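Local coordinates for protein cephalosporin hydroxylase CMCI (Streptomyces clavuligerus, PDB 2BM8) that probably acts as a hydroxylase in cephamycin biosynthesis, working as a multi-subunit assembly of chains with a Rossmann-like core, at residues 36-39 with 40-43; 205-208 with 209-213. The protein carries 3 engineered substitutions. All blocks are in the same frame, centred on the assembly; numbering follows the deposited sequence.

Contact 1: 36-39 with 40-43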
# COMPACT_ATOMS: atom_id res chain seq x y z
N TRP B 36 -23.61 -19.24 5.99
CA TRP B 36 -22.44 -19.68 6.73
C TRP B 36 -22.80 -20.00 8.18
O TRP B 36 -23.50 -19.22 8.82
CB TRP B 36 -21.33 -18.62 6.68
CG TRP B 36 -20.02 -19.22 7.01
CD1 TRP B 36 -19.50 -19.37 8.26
CD2 TRP B 36 -19.07 -19.81 6.11
NE1 TRP B 36 -18.28 -20.00 8.19
CE2 TRP B 36 -17.99 -20.29 6.89
CE3 TRP B 36 -19.02 -19.99 4.73
CZ2 TRP B 36 -16.88 -20.93 6.33
CZ3 TRP B 36 -17.90 -20.62 4.17
CH2 TRP B 36 -16.85 -21.09 4.98
N PRO B 37 -22.37 -21.15 8.69
CA PRO B 37 -22.67 -21.53 10.08
C PRO B 37 -21.91 -20.70 11.13
O PRO B 37 -20.72 -20.45 10.98
CB PRO B 37 -22.27 -23.02 10.15
CG PRO B 37 -21.31 -23.24 9.04
CD PRO B 37 -21.60 -22.20 7.99
N LEU B 38 -22.61 -20.32 12.20
CA LEU B 38 -22.07 -19.39 13.19
C LEU B 38 -21.05 -20.01 14.14
O LEU B 38 -20.26 -19.29 14.78
CB LEU B 38 -23.23 -18.75 13.98
CG LEU B 38 -23.67 -17.33 13.59
CD1 LEU B 38 -23.25 -16.95 12.19
CD2 LEU B 38 -25.18 -17.14 13.75
N ASP B 39 -21.07 -21.33 14.25
CA ASP B 39 -20.04 -22.05 15.02
C ASP B 39 -18.68 -22.02 14.31
O ASP B 39 -17.64 -22.16 14.96
CB ASP B 39 -20.47 -23.51 15.34
CG ASP B 39 -20.88 -24.31 14.10
OD1 ASP B 39 -21.71 -23.83 13.31
OD2 ASP B 39 -20.43 -25.45 13.86
N ARG B 40 -18.70 -21.83 13.00
CA ARG B 40 -17.48 -21.66 12.21
C ARG B 40 -17.29 -20.22 11.75
O ARG B 40 -16.55 -19.97 10.80
CB ARG B 40 -17.53 -22.60 11.00
CG ARG B 40 -17.64 -24.07 11.37
CD ARG B 40 -16.86 -25.00 10.45
NE ARG B 40 -17.41 -26.36 10.47
CZ ARG B 40 -17.20 -27.29 9.53
NH1 ARG B 40 -16.45 -27.03 8.47
NH2 ARG B 40 -17.76 -28.49 9.67
N TRP B 41 -17.93 -19.27 12.42
CA TRP B 41 -18.01 -17.89 11.94
C TRP B 41 -16.66 -17.27 11.59
O TRP B 41 -16.55 -16.51 10.62
CB TRP B 41 -18.74 -17.02 12.98
CG TRP B 41 -18.70 -15.55 12.70
CD1 TRP B 41 -19.62 -14.82 12.03
CD2 TRP B 41 -17.67 -14.64 13.09
NE1 TRP B 41 -19.24 -13.50 11.97
CE2 TRP B 41 -18.04 -13.36 12.62
CE3 TRP B 41 -16.46 -14.76 13.80
CZ2 TRP B 41 -17.25 -12.23 12.83
CZ3 TRP B 41 -15.69 -13.64 14.00
CH2 TRP B 41 -16.08 -12.39 13.52
N ALA B 42 -15.63 -17.59 12.37
CA ALA B 42 -14.29 -17.03 12.18
C ALA B 42 -13.55 -17.59 10.96
O ALA B 42 -12.59 -16.99 10.49
CB ALA B 42 -13.46 -17.27 13.45
N GLU B 43 -13.99 -18.74 10.48
CA GLU B 43 -13.36 -19.40 9.34
C GLU B 43 -13.91 -18.90 7.99
O GLU B 43 -13.40 -19.31 6.94
CB GLU B 43 -13.54 -20.91 9.43
CG GLU B 43 -13.14 -21.54 10.77
CD GLU B 43 -13.61 -22.97 10.89
OE1 GLU B 43 -13.44 -23.75 9.92
OE2 GLU B 43 -14.16 -23.34 11.96
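W36 brings the edge of its indole to the tight turn that follows it, so that NE1 meets the carbonyl of R40 where a short strand leads into a 3-10 segment. The W36 ring reaches back because CG is anti to the backbone N (chi1 -161°). NE1 donates to R40 O at 3.1 Å in a nearly straight bond; the acceptor lies close to the indole plane, while NE1 itself stands above the carbonyl plane. P37 lies against one indole face, with CD 3.4 Å above the ring plane and offset toward the rim. R40 N bonds back to P37 O at 3.2 Å and closes the turn. D39 and R40 run side by side on the solvent-exposed side, carboxylate and guanidinium planes 78° apart and charged ends not in contact; D39 packs on R208 of the second subunit. If W36 were a leucine, R40 O would lose its indole donor and the turn would probably be less firmly tied to the strand. W36 also pairs antiparallel with a strand of the second subunit, and the W41 ring meets F200 and Y193 of that subunit edge-to-face. Within the turn, L38 CD1 approaches W41 CD1 at 4.2 Å. R40 O is gripped twice, W36 NE1 and E43 N arriving from opposite faces of its carbonyl plane, the latter at 2.9 Å.

Contact 2: 205-208 with 209-213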
# COMPACT_ATOMS: atom_id res chain seq x y z
N GLY B 205 -8.62 24.69 -21.05
CA GLY B 205 -8.22 26.05 -20.75
C GLY B 205 -8.88 27.12 -21.61
O GLY B 205 -8.99 28.27 -21.20
N ALA B 206 -9.32 26.74 -22.81
CA ALA B 206 -10.00 27.65 -23.72
C ALA B 206 -11.37 28.09 -23.16
O ALA B 206 -11.84 29.19 -23.48
CB ALA B 206 -10.19 26.98 -25.08
N PHE B 207 -11.98 27.24 -22.34
CA PHE B 207 -13.27 27.53 -21.71
C PHE B 207 -13.20 28.26 -20.37
O PHE B 207 -14.17 28.26 -19.62
CB PHE B 207 -14.04 26.22 -21.49
CG PHE B 207 -14.46 25.54 -22.76
CD1 PHE B 207 -13.57 24.74 -23.45
CD2 PHE B 207 -15.75 25.68 -23.25
CE1 PHE B 207 -13.94 24.11 -24.60
CE2 PHE B 207 -16.14 25.05 -24.40
CZ PHE B 207 -15.23 24.27 -25.09
N ARG B 208 -12.07 28.90 -20.05
CA ARG B 208 -11.88 29.49 -18.72
C ARG B 208 -12.68 30.77 -18.40
O ARG B 208 -12.77 31.18 -17.25
CB ARG B 208 -10.39 29.74 -18.48
CG ARG B 208 -9.75 30.81 -19.39
CD ARG B 208 -9.66 32.20 -18.77
NE ARG B 208 -9.00 32.18 -17.47
CZ ARG B 208 -9.36 32.92 -16.41
NH1 ARG B 208 -10.39 33.77 -16.47
NH2 ARG B 208 -8.67 32.81 -15.27
N ASP B 209 -13.26 31.42 -19.39
CA ASP B 209 -14.06 32.61 -19.12
C ASP B 209 -15.52 32.26 -18.87
O ASP B 209 -16.30 33.13 -18.49
CB ASP B 209 -13.96 33.61 -20.28
CG ASP B 209 -12.54 34.05 -20.53
OD1 ASP B 209 -11.94 34.65 -19.61
OD2 ASP B 209 -11.93 33.80 -21.61
N VAL B 210 -15.85 30.98 -19.09
CA VAL B 210 -17.23 30.51 -19.10
C VAL B 210 -17.53 29.30 -18.22
O VAL B 210 -18.68 29.09 -17.88
CB VAL B 210 -17.68 30.18 -20.55
CG1 VAL B 210 -17.71 31.46 -21.39
CG2 VAL B 210 -16.77 29.14 -21.19
N LEU B 211 -16.53 28.50 -17.88
CA LEU B 211 -16.73 27.30 -17.08
C LEU B 211 -15.67 27.20 -15.99
O LEU B 211 -14.50 27.54 -16.21
CB LEU B 211 -16.69 26.04 -17.95
CG LEU B 211 -17.88 25.75 -18.88
CD1 LEU B 211 -17.56 24.56 -19.77
CD2 LEU B 211 -19.15 25.50 -18.10
N SER B 212 -16.09 26.75 -14.81
CA SER B 212 -15.21 26.55 -13.67
C SER B 212 -15.24 25.07 -13.30
O SER B 212 -16.22 24.40 -13.59
CB SER B 212 -15.70 27.36 -12.47
OG SER B 212 -16.78 26.67 -11.80
N MET B 213 -14.19 24.57 -12.68
CA MET B 213 -14.25 23.27 -12.02
C MET B 213 -14.78 23.47 -10.60
O MET B 213 -14.18 24.20 -9.81
CB MET B 213 -12.88 22.61 -11.98
CG MET B 213 -12.92 21.24 -11.33
SD MET B 213 -11.49 20.24 -11.72
CE MET B 213 -10.17 21.37 -11.27
O HOH W 1 -13.23 30.97 -22.27
O HOH W 2 -12.27 28.94 -15.49
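The carbonyl of F207 gathers the backbone of the reversal between helix 197-205 and strand 211-214, accepting L211 N at 2.9 Å almost head-on and V210 N at 3.2 Å from above its plane. A type I beta turn from G205 to R208 leads into it. V210 CG2 comes to the edge of the F207 ring, and the L211 and F207 side chains run side by side, with L211 CD1 4.1 Å from F207 CD2; both aliphatic chains and the ring also pack on helix 165-175. R208 crosses D209, its chain bent at chi2 (97°) and chi3 (53°), which sets D209 OD1 near the guanidinium plane in a long salt bridge, R208 NH1 to D209 OD1 3.6 Å. The stronger partner of R208 is D39 of the second subunit, salt-bridged through NE. One water links A206 O, D209 N and D209 OD2; another bridges R208 O and L211 O. F207 O thus takes two backbone N-H donors, while F207, V210 and L211 form an apolar side; R208, shared between D209 and D39 of another chain, and D209, whose OD2 bonds N2 N of the third subunit, make a charged side that faces neighbouring chains.

In the fold
From the N terminus, the chain first makes contact 1, a turn following strand 35-37, its centre about 40 Å from the centre of the chain. The strands and helices of the Rossmann-like core follow; late in it, contact 2 closes the short reversal joining helix 197-205 to strand 211-214. The two lie in series, neither nesting nor crossing, on opposite sides of the chain's centre, with their own centres about 56 Å apart. They meet instead between copies: contact 1 packs on residues of the contact 2 region in the second subunit, where L38 reaches L211 and W41 reaches M213, and strand pairing carries the sheet across the interface.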